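Local coordinates for glutamyl endopeptidase (Staphylococcus epidermidis, PDB 6PYM), which probably cleaves proteins on the carbonyl side of glutamate, and also of aspartate, as a secreted serine endopeptidase of the S1B family, at residues 91-96 with 183-188. The protein carries 1 engineered substitution. Sequence-based numbering, arbitrary orientation.
Sequences NSDLAI and IHYGGV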
ATOM      1  N   ASN A  91      -1.595 -17.896  -0.367  1.00 10.66           N
ATOM      2  CA  ASN A  91      -0.137 -17.886  -0.475  1.00 10.91           C
ATOM      3  C   ASN A  91       0.363 -16.651  -1.224  1.00 11.03           C
ATOM      4  O   ASN A  91       1.064 -16.747  -2.229  1.00 12.60           O
ATOM      5  CB  ASN A  91       0.351 -19.165  -1.142  1.00 13.18           C
ATOM      6  CG  ASN A  91       0.118 -20.379  -0.285  1.00 13.68           C
ATOM      7  OD1 ASN A  91       0.860 -20.630   0.665  1.00 16.05           O
ATOM      8  ND2 ASN A  91      -0.917 -21.138  -0.606  1.00 14.20           N
ATOM      9  N   SER A  92       0.014 -15.479  -0.689  1.00 10.19           N
ATOM     10  CA  SER A  92       0.438 -14.199  -1.244  1.00 10.15           C
ATOM     11  C   SER A  92       0.788 -13.249  -0.109  1.00  9.39           C
ATOM     12  O   SER A  92       0.308 -13.390   1.017  1.00  9.10           O
ATOM     13  CB  SER A  92      -0.641 -13.578  -2.133  1.00 13.15           C
ATOM     14  OG  SER A  92      -0.893 -14.398  -3.260  1.00 18.78           O
ATOM     15  N   ASP A  93       1.606 -12.246  -0.440  1.00  9.25           N
ATOM     16  CA  ASP A  93       2.210 -11.334   0.535  1.00  8.25           C
ATOM     17  C   ASP A  93       1.259 -10.177   0.867  1.00  7.70           C
ATOM     18  O   ASP A  93       1.547  -9.001   0.613  1.00  8.27           O
ATOM     19  CB  ASP A  93       3.530 -10.812  -0.027  1.00  8.87           C
ATOM     20  CG  ASP A  93       4.456 -10.255   1.028  1.00  8.32           C
ATOM     21  OD1 ASP A  93       4.094 -10.237   2.217  1.00  8.57           O
ATOM     22  OD2 ASP A  93       5.564  -9.819   0.631  1.00  9.40           O
ATOM     23  N   LEU A  94       0.115 -10.512   1.470  1.00  7.55           N
ATOM     24  CA  LEU A  94      -0.937  -9.537   1.751  1.00  8.18           C
ATOM     25  C   LEU A  94      -1.414  -9.688   3.184  1.00  7.93           C
ATOM     26  O   LEU A  94      -1.700 -10.803   3.635  1.00  8.88           O
ATOM     27  CB  LEU A  94      -2.127  -9.754   0.820  1.00  9.30           C
ATOM     28  CG  LEU A  94      -3.329  -8.830   1.042  1.00  8.67           C
ATOM     29  CD1 LEU A  94      -2.970  -7.363   0.769  1.00 10.14           C
ATOM     30  CD2 LEU A  94      -4.503  -9.288   0.185  1.00 10.79           C
ATOM     31  N   ALA A  95      -1.547  -8.569   3.886  1.00  8.23           N
ATOM     32  CA  ALA A  95      -2.139  -8.564   5.211  1.00  9.01           C
ATOM     33  C   ALA A  95      -2.967  -7.306   5.397  1.00  8.44           C
ATOM     34  O   ALA A  95      -2.651  -6.242   4.849  1.00  9.26           O
ATOM     35  CB  ALA A  95      -1.067  -8.615   6.306  1.00  9.60           C
ATOM     36  N   ILE A  96      -4.040  -7.438   6.171  1.00  8.19           N
ATOM     37  CA  ILE A  96      -4.749  -6.290   6.717  1.00  8.93           C
ATOM     38  C   ILE A  96      -4.101  -5.957   8.045  1.00  9.24           C
ATOM     39  O   ILE A  96      -3.835  -6.855   8.857  1.00 10.24           O
ATOM     40  CB  ILE A  96      -6.239  -6.611   6.928  1.00  9.98           C
ATOM     41  CG1 ILE A  96      -6.921  -6.979   5.607  1.00 10.28           C
ATOM     42  CG2 ILE A  96      -6.940  -5.444   7.628  1.00 11.06           C
ATOM     43  CD1 ILE A  96      -8.311  -7.592   5.782  1.00 12.13           C
ATOM     44  N   ILE A 183      -1.370  -4.800  -4.469  1.00  7.22           N
ATOM     45  CA  ILE A 183      -0.519  -4.322  -3.381  1.00  7.44           C
ATOM     46  C   ILE A 183       0.902  -4.773  -3.698  1.00  7.17           C
ATOM     47  O   ILE A 183       1.192  -5.977  -3.698  1.00  7.66           O
ATOM     48  CB  ILE A 183      -0.988  -4.842  -2.013  1.00  7.25           C
ATOM     49  CG1 ILE A 183      -2.430  -4.391  -1.710  1.00  8.25           C
ATOM     50  CG2 ILE A 183      -0.021  -4.423  -0.910  1.00  8.22           C
ATOM     51  CD1 ILE A 183      -2.615  -2.883  -1.574  1.00  8.48           C
ATOM     52  N   HIS A 184       1.783  -3.815  -3.975  1.00  7.26           N
ATOM     53  CA  HIS A 184       3.168  -4.116  -4.303  1.00  7.35           C
ATOM     54  C   HIS A 184       3.825  -4.901  -3.176  1.00  6.85           C
ATOM     55  O   HIS A 184       3.597  -4.620  -1.998  1.00  6.95           O
ATOM     56  CB  HIS A 184       3.913  -2.796  -4.484  1.00  7.82           C
ATOM     57  CG  HIS A 184       5.370  -2.970  -4.706  1.00  7.01           C
ATOM     58  ND1 HIS A 184       5.893  -3.399  -5.906  1.00  7.50           N
ATOM     59  CD2 HIS A 184       6.411  -2.838  -3.856  1.00  8.10           C
ATOM     60  CE1 HIS A 184       7.204  -3.497  -5.790  1.00  7.99           C
ATOM     61  NE2 HIS A 184       7.545  -3.163  -4.555  1.00  8.00           N
ATOM     62  N   TYR A 185       4.671  -5.879  -3.530  1.00  7.32           N
ATOM     63  CA  TYR A 185       5.453  -6.564  -2.497  1.00  7.72           C
ATOM     64  C   TYR A 185       6.953  -6.657  -2.749  1.00  8.34           C
ATOM     65  O   TYR A 185       7.694  -6.878  -1.783  1.00  9.20           O
ATOM     66  CB  TYR A 185       4.892  -7.961  -2.158  1.00  8.95           C
ATOM     67  CG  TYR A 185       5.038  -9.014  -3.227  1.00  8.35           C
ATOM     68  CD1 TYR A 185       6.178  -9.815  -3.305  1.00  9.83           C
ATOM     69  CD2 TYR A 185       4.013  -9.241  -4.134  1.00  9.30           C
ATOM     70  CE1 TYR A 185       6.294 -10.796  -4.277  1.00 10.79           C
ATOM     71  CE2 TYR A 185       4.121 -10.217  -5.105  1.00 10.19           C
ATOM     72  CZ  TYR A 185       5.259 -10.996  -5.165  1.00 10.41           C
ATOM     73  OH  TYR A 185       5.381 -11.974  -6.128  1.00 13.36           O
ATOM     74  N   GLY A 186       7.432  -6.484  -3.975  1.00  8.01           N
ATOM     75  CA  GLY A 186       8.858  -6.603  -4.238  1.00  9.46           C
ATOM     76  C   GLY A 186       9.087  -6.847  -5.719  1.00  8.67           C
ATOM     77  O   GLY A 186       8.220  -6.563  -6.537  1.00 10.66           O
ATOM     78  N   GLY A 187      10.271  -7.357  -6.048  1.00  9.80           N
ATOM     79  CA  GLY A 187      10.545  -7.644  -7.445  1.00  9.30           C
ATOM     80  C   GLY A 187      11.764  -8.524  -7.625  1.00  8.59           C
ATOM     81  O   GLY A 187      12.393  -8.977  -6.664  1.00  9.68           O
ATOM     82  N   VAL A 188      12.088  -8.756  -8.892  1.00  9.46           N
ATOM     83  CA  VAL A 188      13.197  -9.612  -9.288  1.00  9.20           C
ATOM     84  C   VAL A 188      14.141  -8.764 -10.131  1.00  9.00           C
ATOM     85  O   VAL A 188      13.725  -8.206 -11.160  1.00  8.60           O
ATOM     86  CB  VAL A 188      12.717 -10.851 -10.063  1.00  9.79           C
ATOM     87  CG1 VAL A 188      13.905 -11.689 -10.499  1.00 11.76           C
ATOM     88  CG2 VAL A 188      11.778 -11.684  -9.204  1.00 11.91           C
TER
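Asp93 lays its carboxylate against the root of the Tyr185 side chain: OD2 of Asp93 lies 3.4 Å from CB of Tyr185, and the two CB atoms are 3.8 Å apart. The carboxylate and ring planes stand 59° apart, so this is an oblique van der Waals meeting and not a stack; no hydrogen bond joins the two segments. Chi1 of -161° sets CG of Asp93 anti to the backbone N, and chi2 of -1° turns OD2 outward, where it is hydrogen-bonded to His51 ND1. The phenol leads away from Asp93 to a hydrogen bond between Tyr185 OH and Glu157 OE1, which helps fix the ring's position.

The buried part lies one residue on from Asp93 and two back from Tyr185, where Leu94 and Ile183 cross at about a right angle and touch through CD1 of Leu94 and CG1 of Ile183, 3.9 Å apart, with Val202 and Leu47 alongside. By contrast, the Asp93–Tyr185 side is partly exposed; the two segments together bury 176 Å².

Asn49 ND2 bridges the two segments, bonding to His184 O and weakly to Asp93 O. Asp93 sits in the turn just before strand 95-99 of the closed six-stranded barrel, facing strand 180-188 of the other sheet, and so lies in the interdomain cleft that holds the predicted His51–Asp93–serine catalytic triad of chymotrypsin-like proteases, the serine being engineered to Ala169 here.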